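Local coordinates for protein AfJAMM (Archaeoglobus fulgidus, PDB 1R5X) that binds a zinc ion through a JAMM motif and is probably a metallopeptidase of the JAB/MPN family, at residues P32-A37 against H79-P84. Residues are numbered along the deposited sequence; the frame is centred on the assembly and turned at random.
Sequences PDEFIA and HSHPSP. With ZN (zinc ion), chain C.
Ser80 grips the backbone of Phe35 just before strand 36-40, which runs antiparallel to strand 76-81 in the JAB (MPN) fold, beside the JAMM zinc site. Phe35 N donates to Ser80 OG at 2.9 Å, with a fairly straight N-H...O angle of 161°. The hydroxyl can reach that amide because chi1 of 57° sets OG between the backbone N and the carbonyl carbon of Ser80. This is the tightly packed part: Phe35 and Ser80 are buried, and both side chains also touch helix 17-30. Ile36 and His79 form the adjoining non-hydrogen-bonded pair, with their CB atoms 4.0 Å apart.

Toward Pro32 the contact is looser and more open to solvent. A water joins Ser80 OG to Asp33 O, and Pro82 CB rests 3.4 Å from Pro32 O.

His79 and His81 bind zinc through NE2, and Asp92 is a further ligand. Ser85 O accepts a hydrogen bond from His81 ND1, which should fix the turn of that ring. Glu34, the glutamate of the JAMM motif in this family, runs extended past Ser80 O toward the zinc site. The carboxylate and His81 ring planes are 14° apart, with OE2 at the ring edge, 3.2 Å from His81 CD2.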
ATOM      1  N   PRO A  32      11.007   8.792  10.390  1.00 24.81           N
ATOM      2  CA  PRO A  32      10.366   9.810   9.547  1.00 25.35           C
ATOM      3  C   PRO A  32      10.583   9.710   8.036  1.00 26.94           C
ATOM      4  O   PRO A  32      10.161  10.597   7.281  1.00 26.31           O
ATOM      5  CB  PRO A  32      10.938  11.104  10.098  1.00 26.18           C
ATOM      6  CG  PRO A  32      12.351  10.712  10.376  1.00 23.76           C
ATOM      7  CD  PRO A  32      12.219   9.348  11.026  1.00 26.01           C
ATOM      8  N   ASP A  33      11.251   8.653   7.598  1.00 28.60           N
ATOM      9  CA  ASP A  33      11.496   8.463   6.175  1.00 31.10           C
ATOM     10  C   ASP A  33      10.365   7.644   5.567  1.00 31.87           C
ATOM     11  O   ASP A  33       9.573   7.033   6.283  1.00 33.21           O
ATOM     12  CB  ASP A  33      12.843   7.767   5.964  1.00 31.19           C
ATOM     13  CG  ASP A  33      14.000   8.579   6.523  1.00 32.64           C
ATOM     14  OD1 ASP A  33      14.091   9.775   6.189  1.00 31.96           O
ATOM     15  OD2 ASP A  33      14.812   8.034   7.295  1.00 35.90           O
ATOM     16  N   GLU A  34      10.280   7.638   4.246  1.00 32.55           N
ATOM     17  CA  GLU A  34       9.222   6.897   3.585  1.00 32.20           C
ATOM     18  C   GLU A  34       9.571   5.442   3.348  1.00 30.71           C
ATOM     19  O   GLU A  34      10.703   5.099   3.023  1.00 30.56           O
ATOM     20  CB  GLU A  34       8.854   7.559   2.256  1.00 33.38           C
ATOM     21  CG  GLU A  34       8.436   9.008   2.409  1.00 39.62           C
ATOM     22  CD  GLU A  34       7.756   9.560   1.171  1.00 42.11           C
ATOM     23  OE1 GLU A  34       8.322   9.427   0.066  1.00 43.47           O
ATOM     24  OE2 GLU A  34       6.656  10.137   1.309  1.00 44.26           O
ATOM     25  N   PHE A  35       8.580   4.586   3.537  1.00 28.84           N
ATOM     26  CA  PHE A  35       8.744   3.163   3.316  1.00 28.35           C
ATOM     27  C   PHE A  35       8.127   2.857   1.946  1.00 26.44           C
ATOM     28  O   PHE A  35       7.068   3.379   1.614  1.00 26.02           O
ATOM     29  CB  PHE A  35       8.010   2.390   4.416  1.00 28.64           C
ATOM     30  CG  PHE A  35       7.642   0.988   4.034  1.00 27.17           C
ATOM     31  CD1 PHE A  35       8.622   0.020   3.840  1.00 29.46           C
ATOM     32  CD2 PHE A  35       6.308   0.637   3.864  1.00 27.82           C
ATOM     33  CE1 PHE A  35       8.269  -1.288   3.475  1.00 31.04           C
ATOM     34  CE2 PHE A  35       5.944  -0.658   3.502  1.00 26.49           C
ATOM     35  CZ  PHE A  35       6.923  -1.623   3.308  1.00 28.72           C
ATOM     36  N   ILE A  36       8.795   2.041   1.142  1.00 24.62           N
ATOM     37  CA  ILE A  36       8.247   1.670  -0.161  1.00 25.47           C
ATOM     38  C   ILE A  36       8.523   0.203  -0.473  1.00 23.04           C
ATOM     39  O   ILE A  36       9.606  -0.315  -0.197  1.00 23.70           O
ATOM     40  CB  ILE A  36       8.817   2.532  -1.308  1.00 27.38           C
ATOM     41  CG1 ILE A  36       8.119   2.145  -2.617  1.00 28.77           C
ATOM     42  CG2 ILE A  36      10.326   2.326  -1.424  1.00 29.38           C
ATOM     43  CD1 ILE A  36       8.371   3.079  -3.767  1.00 33.16           C
ATOM     44  N   ALA A  37       7.539  -0.468  -1.049  1.00 21.70           N
ATOM     45  CA  ALA A  37       7.688  -1.875  -1.378  1.00 20.19           C
ATOM     46  C   ALA A  37       6.638  -2.314  -2.386  1.00 20.96           C
ATOM     47  O   ALA A  37       5.730  -1.553  -2.741  1.00 20.50           O
ATOM     48  CB  ALA A  37       7.583  -2.717  -0.102  1.00 18.69           C
ATOM     49  N   HIS A  79       3.545   2.520  -0.063  1.00 27.41           N
ATOM     50  CA  HIS A  79       4.560   3.430   0.427  1.00 29.36           C
ATOM     51  C   HIS A  79       3.922   4.344   1.448  1.00 28.24           C
ATOM     52  O   HIS A  79       2.705   4.478   1.491  1.00 26.50           O
ATOM     53  CB  HIS A  79       5.247   4.189  -0.717  1.00 33.90           C
ATOM     54  CG  HIS A  79       4.555   5.440  -1.134  1.00 37.71           C
ATOM     55  ND1 HIS A  79       3.272   5.463  -1.635  1.00 39.60           N
ATOM     56  CD2 HIS A  79       4.986   6.720  -1.137  1.00 39.55           C
ATOM     57  CE1 HIS A  79       2.942   6.708  -1.929  1.00 41.43           C
ATOM     58  NE2 HIS A  79       3.967   7.490  -1.637  1.00 41.96           N
ATOM     59  N   SER A  80       4.739   4.950   2.295  1.00 26.45           N
ATOM     60  CA  SER A  80       4.205   5.797   3.348  1.00 28.33           C
ATOM     61  C   SER A  80       4.571   7.265   3.275  1.00 27.92           C
ATOM     62  O   SER A  80       5.436   7.674   2.505  1.00 25.76           O
ATOM     63  CB  SER A  80       4.604   5.212   4.705  1.00 26.50           C
ATOM     64  OG  SER A  80       6.012   5.083   4.794  1.00 31.23           O
ATOM     65  N   HIS A  81       3.876   8.032   4.106  1.00 28.68           N
ATOM     66  CA  HIS A  81       4.042   9.476   4.230  1.00 27.70           C
ATOM     67  C   HIS A  81       4.176   9.791   5.713  1.00 28.58           C
ATOM     68  O   HIS A  81       3.341   9.371   6.517  1.00 28.21           O
ATOM     69  CB  HIS A  81       2.806  10.190   3.705  1.00 26.54           C
ATOM     70  CG  HIS A  81       2.654  10.136   2.219  1.00 27.97           C
ATOM     71  ND1 HIS A  81       1.488  10.507   1.580  1.00 27.48           N
ATOM     72  CD2 HIS A  81       3.522   9.782   1.242  1.00 27.59           C
ATOM     73  CE1 HIS A  81       1.646  10.383   0.275  1.00 28.31           C
ATOM     74  NE2 HIS A  81       2.870   9.943   0.044  1.00 28.10           N
ATOM     75  N   PRO A  82       5.207  10.555   6.094  1.00 30.73           N
ATOM     76  CA  PRO A  82       5.424  10.912   7.498  1.00 30.95           C
ATOM     77  C   PRO A  82       4.424  11.927   8.070  1.00 34.04           C
ATOM     78  O   PRO A  82       4.564  12.371   9.212  1.00 33.32           O
ATOM     79  CB  PRO A  82       6.852  11.431   7.492  1.00 30.93           C
ATOM     80  CG  PRO A  82       6.951  12.084   6.148  1.00 30.45           C
ATOM     81  CD  PRO A  82       6.291  11.076   5.243  1.00 30.49           C
ATOM     82  N   SER A  83       3.416  12.296   7.284  1.00 36.31           N
ATOM     83  CA  SER A  83       2.404  13.236   7.759  1.00 39.17           C
ATOM     84  C   SER A  83       1.026  12.569   7.674  1.00 40.19           C
ATOM     85  O   SER A  83       0.838  11.613   6.922  1.00 39.42           O
ATOM     86  CB  SER A  83       2.437  14.522   6.935  1.00 38.36           C
ATOM     87  OG  SER A  83       2.372  14.241   5.547  1.00 43.20           O
ATOM     88  N   PRO A  84       0.055  13.056   8.467  1.00 41.32           N
ATOM     89  CA  PRO A  84      -1.332  12.567   8.551  1.00 44.29           C
ATOM     90  C   PRO A  84      -2.213  12.572   7.284  1.00 46.40           C
ATOM     91  O   PRO A  84      -3.437  12.563   7.392  1.00 47.83           O
ATOM     92  CB  PRO A  84      -1.940  13.436   9.648  1.00 43.45           C
ATOM     93  CG  PRO A  84      -0.740  13.761  10.518  1.00 43.99           C
ATOM     94  CD  PRO A  84       0.300  14.094   9.482  1.00 41.34           C
TER
HETATM   95 ZN    ZN C 122       3.489   9.469  -1.771  1.00 55.82          ZN
HETATM   96  O   HOH W   1       6.407   7.610   6.145  1.00 26.98           O